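Local coordinates for protein acetone carboxylase alpha subunit (Xanthobacter autotrophicus Py2, PDB 5M45) that forms the alpha subunit of a carboxylase complex, belongs to the hydantoinase B/oxoprolinase family and carries a manganese site, at residues I279-P285 with I324-W330; T189-Q193 with V305-A310. All blocks are in the same frame, centred on the assembly; numbering follows the deposited sequence.

Interaction 1. Residues I279-P285 with I324-W330; sequences IKAMTIP and IRRDGTW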
loop_
_atom_site.group_PDB
_atom_site.type_symbol
_atom_site.label_atom_id
_atom_site.label_comp_id
_atom_site.label_asym_id
_atom_site.label_seq_id
_atom_site.Cartn_x
_atom_site.Cartn_y
_atom_site.Cartn_z
ATOM N N ILE A 279 30.136 2.121 -32.518
ATOM C CA ILE A 279 29.215 1.715 -33.579
ATOM C C ILE A 279 29.920 1.734 -34.943
ATOM O O ILE A 279 29.833 0.771 -35.685
ATOM C CB ILE A 279 27.924 2.551 -33.577
ATOM C CG1 ILE A 279 27.073 2.115 -32.386
ATOM C CG2 ILE A 279 27.135 2.358 -34.875
ATOM C CD1 ILE A 279 25.831 2.968 -32.200
ATOM N N LYS A 280 30.652 2.807 -35.232
ATOM C CA LYS A 280 31.358 2.897 -36.533
ATOM C C LYS A 280 32.564 1.971 -36.650
ATOM O O LYS A 280 32.923 1.595 -37.757
ATOM C CB LYS A 280 31.794 4.326 -36.820
ATOM C CG LYS A 280 30.633 5.302 -36.879
ATOM C CD LYS A 280 30.804 6.409 -37.872
ATOM C CE LYS A 280 31.704 7.488 -37.389
ATOM N NZ LYS A 280 31.577 8.594 -38.382
ATOM N N ALA A 281 33.172 1.595 -35.525
ATOM C CA ALA A 281 34.311 0.657 -35.525
ATOM C C ALA A 281 33.906 -0.835 -35.611
ATOM O O ALA A 281 34.684 -1.634 -36.155
ATOM C CB ALA A 281 35.200 0.895 -34.300
ATOM N N MET A 282 32.713 -1.203 -35.095
ATOM C CA MET A 282 32.369 -2.596 -34.855
ATOM C C MET A 282 31.222 -3.152 -35.711
ATOM O O MET A 282 31.148 -4.362 -35.917
ATOM C CB MET A 282 31.988 -2.801 -33.373
ATOM C CG MET A 282 33.085 -2.639 -32.339
ATOM S SD MET A 282 32.443 -2.742 -30.618
ATOM C CE MET A 282 32.141 -4.474 -30.516
ATOM N N THR A 283 30.306 -2.288 -36.182
ATOM C CA THR A 283 29.062 -2.731 -36.788
ATOM C C THR A 283 29.045 -2.483 -38.314
ATOM O O THR A 283 30.126 -2.307 -38.934
ATOM C CB THR A 283 27.814 -2.110 -36.074
ATOM O OG1 THR A 283 27.670 -0.721 -36.420
ATOM C CG2 THR A 283 27.888 -2.285 -34.561
ATOM N N ILE A 284 27.844 -2.501 -38.923
ATOM C CA ILE A 284 27.639 -2.274 -40.347
ATOM C C ILE A 284 26.323 -1.472 -40.484
ATOM O O ILE A 284 25.310 -1.855 -39.885
ATOM C CB ILE A 284 27.482 -3.629 -41.106
ATOM C CG1 ILE A 284 28.725 -4.516 -40.939
ATOM C CG2 ILE A 284 27.239 -3.388 -42.600
ATOM C CD1 ILE A 284 28.604 -5.907 -41.541
ATOM N N PRO A 285 26.298 -0.386 -41.285
ATOM C CA PRO A 285 25.034 0.314 -41.475
ATOM C C PRO A 285 24.005 -0.542 -42.211
ATOM O O PRO A 285 24.376 -1.336 -43.068
ATOM C CB PRO A 285 25.427 1.520 -42.346
ATOM C CG PRO A 285 26.645 1.057 -43.097
ATOM C CD PRO A 285 27.372 0.182 -42.125
ATOM N N ILE A 324 20.939 1.090 -38.169
ATOM C CA ILE A 324 22.251 1.692 -37.904
ATOM C C ILE A 324 22.539 2.591 -39.103
ATOM O O ILE A 324 22.519 2.128 -40.251
ATOM C CB ILE A 324 23.331 0.603 -37.708
ATOM C CG1 ILE A 324 22.994 -0.256 -36.475
ATOM C CG2 ILE A 324 24.725 1.209 -37.516
ATOM C CD1 ILE A 324 23.923 -1.420 -36.216
ATOM N N ARG A 325 22.777 3.875 -38.828
ATOM C CA ARG A 325 23.031 4.901 -39.860
ATOM C C ARG A 325 24.525 5.116 -40.169
ATOM O O ARG A 325 25.384 4.828 -39.349
ATOM C CB ARG A 325 22.420 6.256 -39.442
ATOM C CG ARG A 325 20.931 6.200 -39.137
ATOM C CD ARG A 325 20.239 7.534 -39.414
ATOM N NE ARG A 325 18.851 7.540 -38.950
ATOM C CZ ARG A 325 18.450 7.773 -37.702
ATOM N NH1 ARG A 325 19.303 8.079 -36.723
ATOM N NH2 ARG A 325 17.149 7.697 -37.431
ATOM N N ARG A 326 24.798 5.685 -41.338
ATOM C CA ARG A 326 26.153 6.046 -41.732
ATOM C C ARG A 326 26.886 6.961 -40.774
ATOM O O ARG A 326 28.110 6.864 -40.649
ATOM C CB ARG A 326 26.161 6.692 -43.118
ATOM C CG ARG A 326 25.866 5.701 -44.223
ATOM C CD ARG A 326 25.629 6.408 -45.518
ATOM N NE ARG A 326 25.081 5.483 -46.523
ATOM C CZ ARG A 326 25.108 5.686 -47.834
ATOM N NH1 ARG A 326 25.687 6.763 -48.317
ATOM N NH2 ARG A 326 24.615 4.791 -48.648
ATOM N N ASP A 327 26.146 7.831 -40.077
ATOM C CA ASP A 327 26.777 8.770 -39.131
ATOM C C ASP A 327 27.041 8.179 -37.748
ATOM O O ASP A 327 27.521 8.889 -36.867
ATOM C CB ASP A 327 25.992 10.090 -39.054
ATOM C CG ASP A 327 24.627 9.963 -38.353
ATOM O OD1 ASP A 327 24.180 8.834 -38.029
ATOM O OD2 ASP A 327 23.956 11.028 -38.132
ATOM N N GLY A 328 26.736 6.894 -37.542
ATOM C CA GLY A 328 26.990 6.260 -36.247
ATOM C C GLY A 328 25.885 6.423 -35.198
ATOM O O GLY A 328 26.061 6.005 -34.050
ATOM N N THR A 329 24.761 7.032 -35.587
ATOM C CA THR A 329 23.536 7.023 -34.799
ATOM C C THR A 329 22.799 5.707 -35.053
ATOM O O THR A 329 23.009 5.047 -36.074
ATOM C CB THR A 329 22.597 8.228 -35.117
ATOM O OG1 THR A 329 22.234 8.258 -36.495
ATOM C CG2 THR A 329 23.243 9.578 -34.749
ATOM N N TRP A 330 21.911 5.345 -34.132
ATOM C CA TRP A 330 21.062 4.160 -34.326
ATOM C C TRP A 330 19.672 4.315 -33.688
ATOM O O TRP A 330 19.451 5.216 -32.875
ATOM C CB TRP A 330 21.777 2.855 -33.936
ATOM C CG TRP A 330 21.972 2.576 -32.499
ATOM C CD1 TRP A 330 22.277 3.473 -31.516
ATOM C CD2 TRP A 330 21.912 1.298 -31.864
ATOM N NE1 TRP A 330 22.374 2.834 -30.306
ATOM C CE2 TRP A 330 22.162 1.501 -30.489
ATOM C CE3 TRP A 330 21.662 -0.008 -32.319
ATOM C CZ2 TRP A 330 22.180 0.452 -29.579
ATOM C CZ3 TRP A 330 21.654 -1.054 -31.413
ATOM C CH2 TRP A 330 21.935 -0.822 -30.046
HETATM O O HOH W 1 29.672 10.670 -38.022
#

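Interaction 2. Residues T189-Q193 with V305-A310; sequences TGQVQ and VPSDFA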
loop_
_atom_site.group_PDB
_atom_site.type_symbol
_atom_site.label_atom_id
_atom_site.label_comp_id
_atom_site.label_asym_id
_atom_site.label_seq_id
_atom_site.Cartn_x
_atom_site.Cartn_y
_atom_site.Cartn_z
ATOM N N THR A 189 3.168 -13.155 -7.793
ATOM C CA THR A 189 1.920 -13.402 -8.486
ATOM C C THR A 189 0.782 -13.358 -7.453
ATOM O O THR A 189 1.035 -13.488 -6.250
ATOM C CB THR A 189 1.886 -14.786 -9.131
ATOM O OG1 THR A 189 2.070 -15.787 -8.113
ATOM C CG2 THR A 189 2.988 -14.929 -10.162
ATOM N N GLY A 190 -0.442 -13.211 -7.951
ATOM C CA GLY A 190 -1.649 -13.155 -7.117
ATOM C C GLY A 190 -2.462 -11.933 -7.393
ATOM O O GLY A 190 -3.637 -12.036 -7.742
ATOM N N GLN A 191 -1.847 -10.762 -7.221
ATOM C CA GLN A 191 -2.446 -9.489 -7.665
ATOM C C GLN A 191 -2.427 -9.407 -9.216
ATOM O O GLN A 191 -1.581 -10.043 -9.860
ATOM C CB GLN A 191 -1.688 -8.283 -7.062
ATOM C CG GLN A 191 -0.274 -8.044 -7.607
ATOM C CD GLN A 191 0.853 -8.821 -6.925
ATOM O OE1 GLN A 191 0.649 -9.808 -6.210
ATOM N NE2 GLN A 191 2.063 -8.373 -7.169
ATOM N N VAL A 192 -3.358 -8.625 -9.778
ATOM C CA VAL A 192 -3.432 -8.334 -11.209
ATOM C C VAL A 192 -3.402 -6.857 -11.612
ATOM O O VAL A 192 -3.512 -6.538 -12.811
ATOM C CB VAL A 192 -4.636 -9.020 -11.883
ATOM C CG1 VAL A 192 -4.498 -10.517 -11.748
ATOM C CG2 VAL A 192 -5.983 -8.536 -11.312
ATOM N N GLN A 193 -3.222 -5.993 -10.603
ATOM C CA GLN A 193 -3.240 -4.539 -10.714
ATOM C C GLN A 193 -2.295 -3.934 -9.648
ATOM O O GLN A 193 -1.868 -4.628 -8.744
ATOM C CB GLN A 193 -4.634 -3.982 -10.354
ATOM C CG GLN A 193 -5.741 -4.360 -11.245
ATOM C CD GLN A 193 -7.035 -3.674 -10.854
ATOM O OE1 GLN A 193 -7.260 -2.533 -11.228
ATOM N NE2 GLN A 193 -7.871 -4.356 -10.087
ATOM N N VAL A 305 -6.159 -16.048 -9.349
ATOM C CA VAL A 305 -6.234 -14.594 -9.282
ATOM C C VAL A 305 -7.646 -14.137 -8.854
ATOM O O VAL A 305 -8.614 -14.799 -9.126
ATOM C CB VAL A 305 -5.784 -13.919 -10.590
ATOM C CG1 VAL A 305 -4.272 -14.055 -10.768
ATOM C CG2 VAL A 305 -6.548 -14.415 -11.799
ATOM N N PRO A 306 -7.743 -13.000 -8.149
ATOM C CA PRO A 306 -8.999 -12.565 -7.545
ATOM C C PRO A 306 -9.931 -11.757 -8.460
ATOM O O PRO A 306 -10.920 -11.266 -7.961
ATOM C CB PRO A 306 -8.500 -11.694 -6.374
ATOM C CG PRO A 306 -7.297 -11.040 -6.913
ATOM C CD PRO A 306 -6.638 -12.097 -7.760
ATOM N N SER A 307 -9.635 -11.648 -9.747
ATOM C CA SER A 307 -10.416 -10.877 -10.716
ATOM C C SER A 307 -10.656 -11.757 -11.948
ATOM O O SER A 307 -9.702 -12.215 -12.563
ATOM C CB SER A 307 -9.642 -9.602 -11.093
ATOM O OG SER A 307 -9.464 -8.742 -9.964
ATOM N N ASP A 308 -11.920 -12.012 -12.293
ATOM C CA ASP A 308 -12.248 -12.920 -13.425
ATOM C C ASP A 308 -11.826 -12.410 -14.839
ATOM O O ASP A 308 -11.569 -13.215 -15.755
ATOM C CB ASP A 308 -13.730 -13.334 -13.415
ATOM C CG ASP A 308 -14.715 -12.132 -13.501
ATOM O OD1 ASP A 308 -14.293 -10.928 -13.207
ATOM O OD2 ASP A 308 -15.895 -12.439 -13.887
ATOM N N PHE A 309 -11.698 -11.088 -14.990
ATOM C CA PHE A 309 -11.267 -10.495 -16.262
ATOM C C PHE A 309 -9.767 -10.763 -16.564
ATOM O O PHE A 309 -9.309 -10.458 -17.676
ATOM C CB PHE A 309 -11.624 -8.999 -16.332
ATOM C CG PHE A 309 -11.076 -8.170 -15.191
ATOM C CD1 PHE A 309 -9.743 -7.762 -15.177
ATOM C CD2 PHE A 309 -11.899 -7.781 -14.132
ATOM C CE1 PHE A 309 -9.226 -7.019 -14.135
ATOM C CE2 PHE A 309 -11.386 -7.001 -13.086
ATOM C CZ PHE A 309 -10.035 -6.641 -13.079
ATOM N N ALA A 310 -9.010 -11.304 -15.593
ATOM C CA ALA A 310 -7.595 -11.682 -15.760
ATOM C C ALA A 310 -7.365 -13.144 -16.116
ATOM O O ALA A 310 -6.201 -13.537 -16.369
ATOM C CB ALA A 310 -6.798 -11.340 -14.480
HETATM O O HOH W 2 -7.628 -6.777 -8.224
#

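Interaction 1. Residues I279-P285 with I324-W330
Pro-285 and Ile-324 bring the backbones closest, their CA atoms 4.7 Å apart, where the chain leaving helix 257-282 enters strand 286-297 beside strand 313-324. At the other end Lys-280 on the last helical turn faces Gly-328, which closes the type I turn Arg-325 to Gly-328 of a beta hairpin. Ile-279 is the central side chain. Its CG2, anti to the backbone N, meets Ile-324 CG2 at 3.8 Å, while CG1 carries CD1 over one face of the Trp-330 indole, 3.8 Å from the five-membered ring centroid and 18° off the normal, a CH-pi contact. Thr-283 OG1 rests on Ile-324 CG2 at 3.7 Å and donates to Ile-279 O at 2.7 Å; Thr-283 N reaches that oxygen from the opposite face of its plane. Lys-280 CG, anti to the carbonyl carbon (chi1 -60°), packs against Gly-328 CA at 3.8 Å. Lys-280 NZ donates to a water that in turn donates to Asp-327 O. An Asx turn, Thr-329 N to Asp-327 OD1 at 3.1 Å, braces the loop from within. An acidic side chain of another protein pairs with Arg-326 NE. Cohesion between the segments is thus chiefly apolar, with one water as their polar link.

Interaction 2. Residues T189-Q193 with V305-A310
Val-192 supplies most of the apolar contact, meeting the 305-310 loop with both methyls. CG1 lies 3.7 Å from Val-305 CG1 and equally near Ala-310 CB, so one methyl touches both the first and the last residue of 305-310, from directions roughly at right angles. The side chains of Val-192 and Val-305 cross at about a right angle. With CG1 anti to the carbonyl carbon (chi1 -62°), the second branch of Val-192 is turned to Ser-307, whose OG is 3.7 Å from CG2.

Backbone-to-side-chain packing forms a second group. The CA atoms of Gly-190 and Val-305 approach to 5.3 Å, and Gly-190 O comes within 3.0 Å of Pro-306 CD, an approach to carbon that supplies no conventional hydrogen bond. This buried carbonyl oxygen has no polar partner in the model. The positive phi of Gly-190 (126°) belongs to a region of backbone space that suits glycine.

Polar contact between the segments runs through one water, which accepts from Gln-193 NE2 at 3.1 Å and donates to Ser-307 OG. That hydroxyl also hydrogen-bonds to Glu-609 of the second subunit, so the water link continues across the subunit boundary.

Aromatic contacts centre on Phe-309. Gln-193 NE2 lies at the edge of its ring, 4.3 Å from CZ, Ser-307 CB sits over one face, and Trp-342 meets it edge-to-face.

Ala-310 N donates to Ser-307 O at 3.2 Å, bracing the 3-10 turn 308-310. The whole is loop-on-loop packing: the connection between strands 165-175 and 204-208 of the seven-stranded antiparallel sheet meets the connection between strands 286-297 and 313-324 of the mixed sheet, joining two parts of the hydantoinase B/oxoprolinase fold beside a subunit interface.

The two contacts engage opposite ends of the same pair of strands: interaction 1 lies where strand 286-297 begins and 313-324 ends, interaction 2 in the loop connecting them. They do not touch; their centres are 45 Å apart, on opposite sides of the chain's centre. Interaction 1 joins a helix end to a hairpin, with a buried apolar middle and partly exposed surroundings where another protein packs. Interaction 2 joins two loops, every touching residue is buried, and its neighbour is a second copy of the same subunit. Both combine aliphatic packing with a water bridge, but a lysine donates to the water in interaction 1 and an amide in interaction 2.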